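Local structure of myosin-I heavy chain (Dictyostelium discoideum, 5EJR) at residues C319-Y324 with Y404-F409; N304-Q309 with M408-I413; T12-F17 with T40-N45. The protein is an actin-based motor with ATPase activity that takes part in early phagocytosis and adhesion, the chain here being a MyTH4-FERM unit of its tail. One frame throughout, in Å; residues are numbered along the deposited sequence.

Interaction 1: residues C319-Y324 with Y404-F409; sequences CFELTY and YLKLMF
Lys-406 lies across the ring of Tyr-324 and ends in a salt bridge with Glu-321. Its CG sits over the centre of the Tyr-324 ring, 3.7 Å from the centroid, a CH-pi contact. The chain runs on fully extended, and NZ reaches OE1 of Glu-321 at 2.7 Å. NZ comes in on the syn side of that carboxylate, 25° out of its plane. Glu-321 meets it through a bend at chi2, which turns the carboxylate toward the lysine. Nearer the backbone, CB of Lys-406 rests 3.7 Å from CZ of Phe-320. The same end of the Phe-320 ring packs on CD2 of Leu-407. Phe-409 brings CD2 to the edge of the Tyr-324 ring, 3.5 Å from CE1, with the two ring planes at 81°. With an alanine in place of Tyr-324, the methylenes of Lys-406 would probably lose the surface they lie on, and the ammonium group would be freer to swing away from Glu-321. The axes of the segments 319-324 and 404-409 cross at 47°, 10.9 Å apart at their closest. Leu-351 and Leu-354 of helix 341-355 also pack on Tyr-324, and Trp-313 on Phe-320. Lys-406 is therefore used twice: its methylenes extend the apolar interface, while its charge is paired at the partly exposed margin.

Interaction 2: residues N304-Q309 with M408-I413; sequences NKILDQ and MFINLI
Ile-306 and Asn-411 meet through side chains that both start out anti to their own backbone N. In Ile-306 it is CG1 that takes this direction (chi1 -170°), and the chain extends to carry CD1 onto Ile-410. CD1 lies 3.6 Å from CG2 of Ile-410, the two side chains at about a right angle. The other branch of Ile-306, CG2, sits between the backbone N and the carbonyl carbon and presses on CB of Asn-411 at 3.4 Å. The side chains of Ile-306 and Asn-411 run past each other in opposite directions. The torsion of Asn-411 (chi1 -180°) carries its amide toward the 304-309 segment, where OD1 is joined to Asn-304 O by two waters. Water 2 donates to both, at 2.7 Å from Asn-411 OD1 and 3.2 Å from Asn-304 O. Water 1 also donates to both and accepts from Leu-307 N at 2.9 Å, so it ties the turn's backbone to the helix. Leu-307 straddles the helix surface with its two methyls. CD1 lies 3.8 Å from Asn-411 ND2, and CD2 is 4.0 Å from Met-408 N. Leu-307 also packs on Tyr-404, one turn earlier in the helix, and Phe-320 of helix 317-332 touches Ile-410. The contact is thus apolar on its buried side and water-bridged through Asn-411. It is a loop-on-helix packing within the central, helical lobe of the FERM domain, where the segment leading into helix 311-314 lies against helix 402-416.

Interaction 3: residues T12-F17 with T40-N45; sequences TRFRSF and TAFYFN
Phe-14, Phe-17 and Phe-42 form an aromatic cluster that joins the residues at the start of helix 15-25 to the 40-45 segment, in the N-terminal part of the chain. Phe-14 and Phe-42 make an offset stack. Their centroids are 5.0 Å apart and their planes are 29° from parallel. CE2 of Phe-14 lies over one face of the Phe-42 ring, displaced toward the rim. Phe-17 meets Phe-42 differently. These two rings touch rim to rim with planes at 61°, and neither covers the other's face; CE1 of Phe-17 is 3.6 Å from CE2 of Phe-42. Ala-41 fills the space beside the stack. Its CB lies in the plane of the Phe-14 ring, at the edge, 3.7 Å from CD2. Phe-14 is also the N-cap residue of helix 15-25. Leu-6 and Ala-10 of helix 5-11 touch Phe-42, and Cys-109 of helix 104-113 touches Phe-14. Ser-16 holds its OG between its backbone N and carbonyl carbon (chi1 66°). From there OG bonds to Pro-38 O, just ahead of the 40-45 segment, and lies 3.4 Å from Ala-41 CB.

In the fold
Interaction 3 closes first along the chain, near the N-terminus. Interactions 1 and 2 follow in the FERM region, on the opposite side of the chain's centre. Their centres lie about 68 and 73 Å from that of interaction 3, and neither touches it. Segment 304-309 precedes 319-324, and both contacts close on helix 402-416, some 80 to 99 residues later. Their centres are about 9 Å apart, and they share Met-408 and Phe-409. Leu-407 of interaction 1 packs on Ile-306 of interaction 2. One helix thus receives helix 317-332 and the 304-309 turn in joined packing of the central FERM lobe. Interaction 3 belongs to separate packing at the far end of this elongated tail unit.

Interaction 1: residues C319-Y324 with Y404-F409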
loop_
_atom_site.group_PDB
_atom_site.type_symbol
_atom_site.label_atom_id
_atom_site.label_comp_id
_atom_site.label_asym_id
_atom_site.label_seq_id
_atom_site.Cartn_x
_atom_site.Cartn_y
_atom_site.Cartn_z
ATOM N N CYS A 319 4.439 2.152 -24.315
ATOM C CA CYS A 319 5.073 2.981 -23.305
ATOM C C CYS A 319 5.095 4.445 -23.775
ATOM O O CYS A 319 4.886 5.330 -22.951
ATOM C CB CYS A 319 6.477 2.478 -22.972
ATOM S SG CYS A 319 7.487 3.636 -22.012
ATOM N N PHE A 320 5.358 4.697 -25.071
ATOM C CA PHE A 320 5.414 6.058 -25.593
ATOM C C PHE A 320 4.045 6.714 -25.458
ATOM O O PHE A 320 3.959 7.862 -25.049
ATOM C CB PHE A 320 5.867 6.102 -27.052
ATOM C CG PHE A 320 5.940 7.504 -27.612
ATOM C CD1 PHE A 320 6.773 8.460 -27.037
ATOM C CD2 PHE A 320 5.164 7.878 -28.707
ATOM C CE1 PHE A 320 6.802 9.772 -27.529
ATOM C CE2 PHE A 320 5.202 9.199 -29.199
ATOM C CZ PHE A 320 6.040 10.121 -28.624
ATOM N N GLU A 321 2.993 5.966 -25.778
ATOM C CA GLU A 321 1.625 6.458 -25.706
ATOM C C GLU A 321 1.218 6.810 -24.259
ATOM O O GLU A 321 0.641 7.878 -24.018
ATOM C CB GLU A 321 0.658 5.467 -26.393
ATOM C CG GLU A 321 -0.760 5.989 -26.594
ATOM C CD GLU A 321 -0.892 7.351 -27.255
ATOM O OE1 GLU A 321 -0.006 7.725 -28.056
ATOM O OE2 GLU A 321 -1.890 8.046 -26.969
ATOM N N LEU A 322 1.578 5.953 -23.303
ATOM C CA LEU A 322 1.295 6.209 -21.896
ATOM C C LEU A 322 2.083 7.391 -21.391
ATOM O O LEU A 322 1.569 8.167 -20.587
ATOM C CB LEU A 322 1.557 5.000 -21.024
ATOM C CG LEU A 322 0.554 3.873 -21.112
ATOM C CD1 LEU A 322 1.070 2.665 -20.337
ATOM C CD2 LEU A 322 -0.847 4.304 -20.595
ATOM N N THR A 323 3.320 7.548 -21.892
ATOM C CA THR A 323 4.177 8.679 -21.530
ATOM C C THR A 323 3.591 9.977 -22.034
ATOM O O THR A 323 3.516 10.938 -21.263
ATOM C CB THR A 323 5.609 8.459 -22.029
ATOM O OG1 THR A 323 6.082 7.243 -21.454
ATOM C CG2 THR A 323 6.541 9.610 -21.629
ATOM N N TYR A 324 3.235 10.025 -23.335
ATOM C CA TYR A 324 2.666 11.223 -23.940
ATOM C C TYR A 324 1.399 11.626 -23.153
ATOM O O TYR A 324 1.279 12.778 -22.753
ATOM C CB TYR A 324 2.359 11.000 -25.447
ATOM C CG TYR A 324 1.381 12.034 -25.970
ATOM C CD1 TYR A 324 1.739 13.378 -26.065
ATOM C CD2 TYR A 324 0.074 11.681 -26.292
ATOM C CE1 TYR A 324 0.832 14.335 -26.502
ATOM C CE2 TYR A 324 -0.854 12.640 -26.690
ATOM C CZ TYR A 324 -0.478 13.967 -26.762
ATOM O OH TYR A 324 -1.382 14.892 -27.197
ATOM N N TYR A 404 5.385 12.386 -34.454
ATOM C CA TYR A 404 6.341 13.492 -34.423
ATOM C C TYR A 404 5.818 14.690 -33.638
ATOM O O TYR A 404 6.607 15.386 -32.996
ATOM C CB TYR A 404 6.808 13.875 -35.821
ATOM C CG TYR A 404 7.965 14.838 -35.815
ATOM C CD1 TYR A 404 9.266 14.400 -35.552
ATOM C CD2 TYR A 404 7.762 16.200 -36.012
ATOM C CE1 TYR A 404 10.336 15.296 -35.527
ATOM C CE2 TYR A 404 8.823 17.098 -36.010
ATOM C CZ TYR A 404 10.103 16.648 -35.746
ATOM O OH TYR A 404 11.120 17.568 -35.715
ATOM N N LEU A 405 4.493 14.919 -33.672
ATOM C CA LEU A 405 3.864 15.996 -32.908
ATOM C C LEU A 405 3.933 15.696 -31.390
ATOM O O LEU A 405 4.150 16.602 -30.591
ATOM C CB LEU A 405 2.414 16.189 -33.352
ATOM C CG LEU A 405 2.154 16.823 -34.740
ATOM C CD1 LEU A 405 0.673 16.634 -35.133
ATOM C CD2 LEU A 405 2.553 18.321 -34.778
ATOM N N LYS A 406 3.801 14.437 -31.010
ATOM C CA LYS A 406 3.881 14.021 -29.616
ATOM C C LYS A 406 5.321 14.237 -29.076
ATOM O O LYS A 406 5.485 14.777 -27.978
ATOM C CB LYS A 406 3.381 12.570 -29.438
ATOM C CG LYS A 406 1.870 12.390 -29.735
ATOM C CD LYS A 406 1.463 10.933 -29.697
ATOM C CE LYS A 406 0.099 10.721 -30.299
ATOM N NZ LYS A 406 -0.329 9.311 -30.206
ATOM N N LEU A 407 6.334 13.969 -29.924
ATOM C CA LEU A 407 7.746 14.171 -29.574
ATOM C C LEU A 407 8.062 15.654 -29.444
ATOM O O LEU A 407 8.817 16.033 -28.552
ATOM C CB LEU A 407 8.678 13.527 -30.639
ATOM C CG LEU A 407 8.685 11.995 -30.720
ATOM C CD1 LEU A 407 9.327 11.509 -32.019
ATOM C CD2 LEU A 407 9.436 11.394 -29.572
ATOM N N MET A 408 7.461 16.494 -30.320
ATOM C CA MET A 408 7.633 17.951 -30.342
ATOM C C MET A 408 7.019 18.525 -29.061
ATOM O O MET A 408 7.590 19.426 -28.456
ATOM C CB MET A 408 6.887 18.560 -31.550
ATOM C CG MET A 408 7.623 18.499 -32.858
ATOM S SD MET A 408 6.590 19.150 -34.227
ATOM C CE MET A 408 6.591 20.908 -33.856
ATOM N N PHE A 409 5.825 18.042 -28.698
ATOM C CA PHE A 409 5.141 18.476 -27.473
ATOM C C PHE A 409 6.021 18.142 -26.248
ATOM O O PHE A 409 6.305 19.023 -25.447
ATOM C CB PHE A 409 3.768 17.794 -27.363
ATOM C CG PHE A 409 3.132 17.903 -25.992
ATOM C CD1 PHE A 409 2.747 19.139 -25.477
ATOM C CD2 PHE A 409 2.980 16.777 -25.188
ATOM C CE1 PHE A 409 2.167 19.236 -24.204
ATOM C CE2 PHE A 409 2.413 16.879 -23.915
ATOM C CZ PHE A 409 2.028 18.111 -23.426
#

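Interaction 2: residues N304-Q309 with M408-I413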
loop_
_atom_site.group_PDB
_atom_site.type_symbol
_atom_site.label_atom_id
_atom_site.label_comp_id
_atom_site.label_asym_id
_atom_site.label_seq_id
_atom_site.Cartn_x
_atom_site.Cartn_y
_atom_site.Cartn_z
ATOM N N ASN A 304 16.092 16.875 -23.832
ATOM C CA ASN A 304 16.639 17.899 -24.722
ATOM C C ASN A 304 17.092 17.348 -26.061
ATOM O O ASN A 304 17.200 18.117 -27.032
ATOM C CB ASN A 304 17.763 18.682 -24.034
ATOM C CG ASN A 304 17.240 19.507 -22.879
ATOM O OD1 ASN A 304 17.512 19.221 -21.710
ATOM N ND2 ASN A 304 16.372 20.464 -23.173
ATOM N N LYS A 305 17.310 16.002 -26.138
ATOM C CA LYS A 305 17.736 15.327 -27.380
ATOM C C LYS A 305 16.626 14.442 -27.978
ATOM O O LYS A 305 16.890 13.644 -28.878
ATOM C CB LYS A 305 18.999 14.467 -27.086
ATOM C CG LYS A 305 20.176 15.317 -26.641
ATOM C CD LYS A 305 21.424 14.493 -26.417
ATOM C CE LYS A 305 22.609 15.385 -26.111
ATOM N NZ LYS A 305 23.754 14.599 -25.573
ATOM N N ILE A 306 15.397 14.532 -27.451
ATOM C CA ILE A 306 14.292 13.660 -27.873
ATOM C C ILE A 306 14.057 13.616 -29.422
ATOM O O ILE A 306 13.844 12.534 -29.967
ATOM C CB ILE A 306 12.994 13.993 -27.097
ATOM C CG1 ILE A 306 11.893 12.924 -27.349
ATOM C CG2 ILE A 306 12.511 15.415 -27.348
ATOM C CD1 ILE A 306 10.592 13.070 -26.467
ATOM N N LEU A 307 14.105 14.767 -30.107
ATOM C CA LEU A 307 13.878 14.828 -31.536
ATOM C C LEU A 307 14.990 14.152 -32.347
ATOM O O LEU A 307 14.731 13.700 -33.461
ATOM C CB LEU A 307 13.660 16.284 -32.012
ATOM C CG LEU A 307 12.411 16.996 -31.398
ATOM C CD1 LEU A 307 12.360 18.463 -31.817
ATOM C CD2 LEU A 307 11.133 16.302 -31.839
ATOM N N ASP A 308 16.191 14.058 -31.774
ATOM C CA ASP A 308 17.320 13.426 -32.450
ATOM C C ASP A 308 17.623 12.034 -31.910
ATOM O O ASP A 308 18.562 11.409 -32.392
ATOM C CB ASP A 308 18.553 14.340 -32.437
ATOM C CG ASP A 308 18.329 15.649 -33.194
ATOM O OD1 ASP A 308 17.898 15.595 -34.363
ATOM O OD2 ASP A 308 18.556 16.716 -32.608
ATOM N N GLN A 309 16.826 11.540 -30.916
ATOM C CA GLN A 309 16.973 10.191 -30.346
ATOM C C GLN A 309 15.583 9.582 -30.144
ATOM O O GLN A 309 15.283 9.001 -29.085
ATOM C CB GLN A 309 17.723 10.219 -29.014
ATOM C CG GLN A 309 19.022 10.999 -29.008
ATOM C CD GLN A 309 19.715 10.883 -27.672
ATOM O OE1 GLN A 309 19.096 10.856 -26.601
ATOM N NE2 GLN A 309 21.030 10.798 -27.714
ATOM N N MET A 408 7.461 16.494 -30.320
ATOM C CA MET A 408 7.633 17.951 -30.342
ATOM C C MET A 408 7.019 18.525 -29.061
ATOM O O MET A 408 7.590 19.426 -28.456
ATOM C CB MET A 408 6.887 18.560 -31.550
ATOM C CG MET A 408 7.623 18.499 -32.858
ATOM S SD MET A 408 6.590 19.150 -34.227
ATOM C CE MET A 408 6.591 20.908 -33.856
ATOM N N PHE A 409 5.825 18.042 -28.698
ATOM C CA PHE A 409 5.141 18.476 -27.473
ATOM C C PHE A 409 6.021 18.142 -26.248
ATOM O O PHE A 409 6.305 19.023 -25.447
ATOM C CB PHE A 409 3.768 17.794 -27.363
ATOM C CG PHE A 409 3.132 17.903 -25.992
ATOM C CD1 PHE A 409 2.747 19.139 -25.477
ATOM C CD2 PHE A 409 2.980 16.777 -25.188
ATOM C CE1 PHE A 409 2.167 19.236 -24.204
ATOM C CE2 PHE A 409 2.413 16.879 -23.915
ATOM C CZ PHE A 409 2.028 18.111 -23.426
ATOM N N ILE A 410 6.511 16.884 -26.156
ATOM C CA ILE A 410 7.373 16.497 -25.035
ATOM C C ILE A 410 8.657 17.330 -25.017
ATOM O O ILE A 410 9.049 17.774 -23.959
ATOM C CB ILE A 410 7.654 14.976 -25.000
ATOM C CG1 ILE A 410 6.322 14.188 -24.852
ATOM C CG2 ILE A 410 8.638 14.656 -23.869
ATOM C CD1 ILE A 410 6.309 12.730 -25.356
ATOM N N ASN A 411 9.262 17.576 -26.176
ATOM C CA ASN A 411 10.478 18.387 -26.264
ATOM C C ASN A 411 10.249 19.794 -25.701
ATOM O O ASN A 411 11.069 20.316 -24.958
ATOM C CB ASN A 411 10.984 18.465 -27.719
ATOM C CG ASN A 411 12.251 19.297 -27.842
ATOM O OD1 ASN A 411 13.301 19.038 -27.221
ATOM N ND2 ASN A 411 12.144 20.361 -28.576
ATOM N N LEU A 412 9.130 20.408 -26.075
ATOM C CA LEU A 412 8.815 21.758 -25.600
ATOM C C LEU A 412 8.577 21.822 -24.108
ATOM O O LEU A 412 9.178 22.648 -23.449
ATOM C CB LEU A 412 7.651 22.325 -26.394
ATOM C CG LEU A 412 8.139 22.874 -27.707
ATOM C CD1 LEU A 412 7.065 22.831 -28.735
ATOM C CD2 LEU A 412 8.720 24.277 -27.528
ATOM N N ILE A 413 7.729 20.946 -23.569
ATOM C CA ILE A 413 7.491 20.850 -22.127
ATOM C C ILE A 413 8.812 20.581 -21.384
ATOM O O ILE A 413 9.153 21.291 -20.435
ATOM C CB ILE A 413 6.476 19.717 -21.821
ATOM C CG1 ILE A 413 5.066 20.095 -22.300
ATOM C CG2 ILE A 413 6.477 19.345 -20.301
ATOM C CD1 ILE A 413 4.385 21.295 -21.605
HETATM O O HOH W 1 15.253 17.307 -29.169
HETATM O O HOH W 2 15.381 20.788 -27.010
#

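Interaction 3: residues T12-F17 with T40-N45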
loop_
_atom_site.group_PDB
_atom_site.type_symbol
_atom_site.label_atom_id
_atom_site.label_comp_id
_atom_site.label_asym_id
_atom_site.label_seq_id
_atom_site.Cartn_x
_atom_site.Cartn_y
_atom_site.Cartn_z
ATOM N N THR A 12 1.448 -26.095 32.593
ATOM C CA THR A 12 2.476 -25.320 33.301
ATOM C C THR A 12 2.482 -23.818 32.927
ATOM O O THR A 12 3.469 -23.130 33.224
ATOM C CB THR A 12 3.858 -25.949 33.015
ATOM O OG1 THR A 12 4.146 -25.837 31.615
ATOM C CG2 THR A 12 3.952 -27.405 33.455
ATOM N N ARG A 13 1.415 -23.310 32.257
ATOM C CA ARG A 13 1.359 -21.915 31.787
ATOM C C ARG A 13 0.020 -21.217 32.007
ATOM O O ARG A 13 -0.001 -20.018 32.278
ATOM C CB ARG A 13 1.755 -21.819 30.298
ATOM C CG ARG A 13 3.164 -22.311 29.956
ATOM C CD ARG A 13 3.332 -22.470 28.456
ATOM N NE ARG A 13 4.702 -22.813 28.059
ATOM C CZ ARG A 13 5.168 -24.052 27.942
ATOM N NH1 ARG A 13 4.390 -25.092 28.220
ATOM N NH2 ARG A 13 6.421 -24.262 27.565
ATOM N N PHE A 14 -1.096 -21.936 31.850
ATOM C CA PHE A 14 -2.421 -21.342 32.032
ATOM C C PHE A 14 -2.673 -21.078 33.512
ATOM O O PHE A 14 -2.194 -21.839 34.355
ATOM C CB PHE A 14 -3.515 -22.271 31.465
ATOM C CG PHE A 14 -4.074 -21.927 30.098
ATOM C CD1 PHE A 14 -3.228 -21.623 29.034
ATOM C CD2 PHE A 14 -5.444 -21.975 29.859
ATOM C CE1 PHE A 14 -3.746 -21.333 27.766
ATOM C CE2 PHE A 14 -5.963 -21.691 28.587
ATOM C CZ PHE A 14 -5.111 -21.368 27.551
ATOM N N ARG A 15 -3.420 -20.007 33.816
ATOM C CA ARG A 15 -3.790 -19.625 35.178
ATOM C C ARG A 15 -4.593 -20.755 35.842
ATOM O O ARG A 15 -4.228 -21.198 36.935
ATOM C CB ARG A 15 -4.613 -18.325 35.181
ATOM C CG ARG A 15 -3.852 -17.081 34.729
ATOM C CD ARG A 15 -4.574 -15.826 35.171
ATOM N NE ARG A 15 -4.062 -14.615 34.522
ATOM C CZ ARG A 15 -3.021 -13.905 34.955
ATOM N NH1 ARG A 15 -2.334 -14.301 36.021
ATOM N NH2 ARG A 15 -2.645 -12.808 34.312
ATOM N N SER A 16 -5.649 -21.250 35.142
ATOM C CA SER A 16 -6.565 -22.313 35.586
ATOM C C SER A 16 -5.869 -23.617 35.972
ATOM O O SER A 16 -6.297 -24.266 36.930
ATOM C CB SER A 16 -7.651 -22.567 34.542
ATOM O OG SER A 16 -7.104 -23.102 33.349
ATOM N N PHE A 17 -4.803 -23.992 35.241
ATOM C CA PHE A 17 -4.020 -25.202 35.521
ATOM C C PHE A 17 -3.029 -24.990 36.668
ATOM O O PHE A 17 -2.730 -25.933 37.395
ATOM C CB PHE A 17 -3.298 -25.696 34.263
ATOM C CG PHE A 17 -4.201 -26.355 33.248
ATOM C CD1 PHE A 17 -4.928 -25.593 32.341
ATOM C CD2 PHE A 17 -4.325 -27.738 33.200
ATOM C CE1 PHE A 17 -5.769 -26.203 31.408
ATOM C CE2 PHE A 17 -5.165 -28.348 32.264
ATOM C CZ PHE A 17 -5.879 -27.576 31.374
ATOM N N THR A 40 -11.805 -26.066 31.348
ATOM C CA THR A 40 -12.906 -25.142 31.003
ATOM C C THR A 40 -12.403 -23.793 30.421
ATOM O O THR A 40 -13.189 -23.031 29.836
ATOM C CB THR A 40 -13.865 -24.934 32.192
ATOM O OG1 THR A 40 -13.191 -24.253 33.247
ATOM C CG2 THR A 40 -14.468 -26.233 32.705
ATOM N N ALA A 41 -11.090 -23.509 30.586
ATOM C CA ALA A 41 -10.445 -22.306 30.078
ATOM C C ALA A 41 -10.308 -22.396 28.553
ATOM O O ALA A 41 -10.217 -21.364 27.902
ATOM C CB ALA A 41 -9.077 -22.130 30.724
ATOM N N PHE A 42 -10.314 -23.631 27.993
ATOM C CA PHE A 42 -10.238 -23.898 26.556
ATOM C C PHE A 42 -11.605 -23.808 25.863
ATOM O O PHE A 42 -11.679 -23.978 24.644
ATOM C CB PHE A 42 -9.665 -25.299 26.311
ATOM C CG PHE A 42 -8.204 -25.481 26.631
ATOM C CD1 PHE A 42 -7.226 -24.805 25.908
ATOM C CD2 PHE A 42 -7.800 -26.385 27.605
ATOM C CE1 PHE A 42 -5.872 -24.999 26.182
ATOM C CE2 PHE A 42 -6.445 -26.583 27.874
ATOM C CZ PHE A 42 -5.492 -25.894 27.157
ATOM N N TYR A 43 -12.680 -23.578 26.627
ATOM C CA TYR A 43 -14.023 -23.570 26.073
ATOM C C TYR A 43 -14.622 -22.184 25.954
ATOM O O TYR A 43 -14.370 -21.322 26.805
ATOM C CB TYR A 43 -14.961 -24.500 26.886
ATOM C CG TYR A 43 -14.482 -25.926 27.079
ATOM C CD1 TYR A 43 -13.762 -26.583 26.085
ATOM C CD2 TYR A 43 -14.832 -26.652 28.213
ATOM C CE1 TYR A 43 -13.304 -27.886 26.262
ATOM C CE2 TYR A 43 -14.422 -27.975 28.382
ATOM C CZ TYR A 43 -13.651 -28.586 27.403
ATOM O OH TYR A 43 -13.230 -29.886 27.547
ATOM N N PHE A 44 -15.448 -21.990 24.906
ATOM C CA PHE A 44 -16.174 -20.752 24.617
ATOM C C PHE A 44 -17.049 -20.309 25.795
ATOM O O PHE A 44 -17.654 -21.139 26.469
ATOM C CB PHE A 44 -17.038 -20.896 23.338
ATOM C CG PHE A 44 -17.977 -19.734 23.060
ATOM C CD1 PHE A 44 -19.250 -19.692 23.621
ATOM C CD2 PHE A 44 -17.563 -18.652 22.290
ATOM C CE1 PHE A 44 -20.088 -18.587 23.422
ATOM C CE2 PHE A 44 -18.411 -17.558 22.075
ATOM C CZ PHE A 44 -19.665 -17.531 22.645
ATOM N N ASN A 45 -17.122 -18.996 26.015
ATOM C CA ASN A 45 -17.976 -18.364 27.005
ATOM C C ASN A 45 -18.423 -17.026 26.453
ATOM O O ASN A 45 -17.628 -16.312 25.837
ATOM C CB ASN A 45 -17.288 -18.212 28.362
ATOM C CG ASN A 45 -18.258 -17.966 29.491
ATOM O OD1 ASN A 45 -18.991 -16.964 29.521
ATOM N ND2 ASN A 45 -18.303 -18.894 30.432
#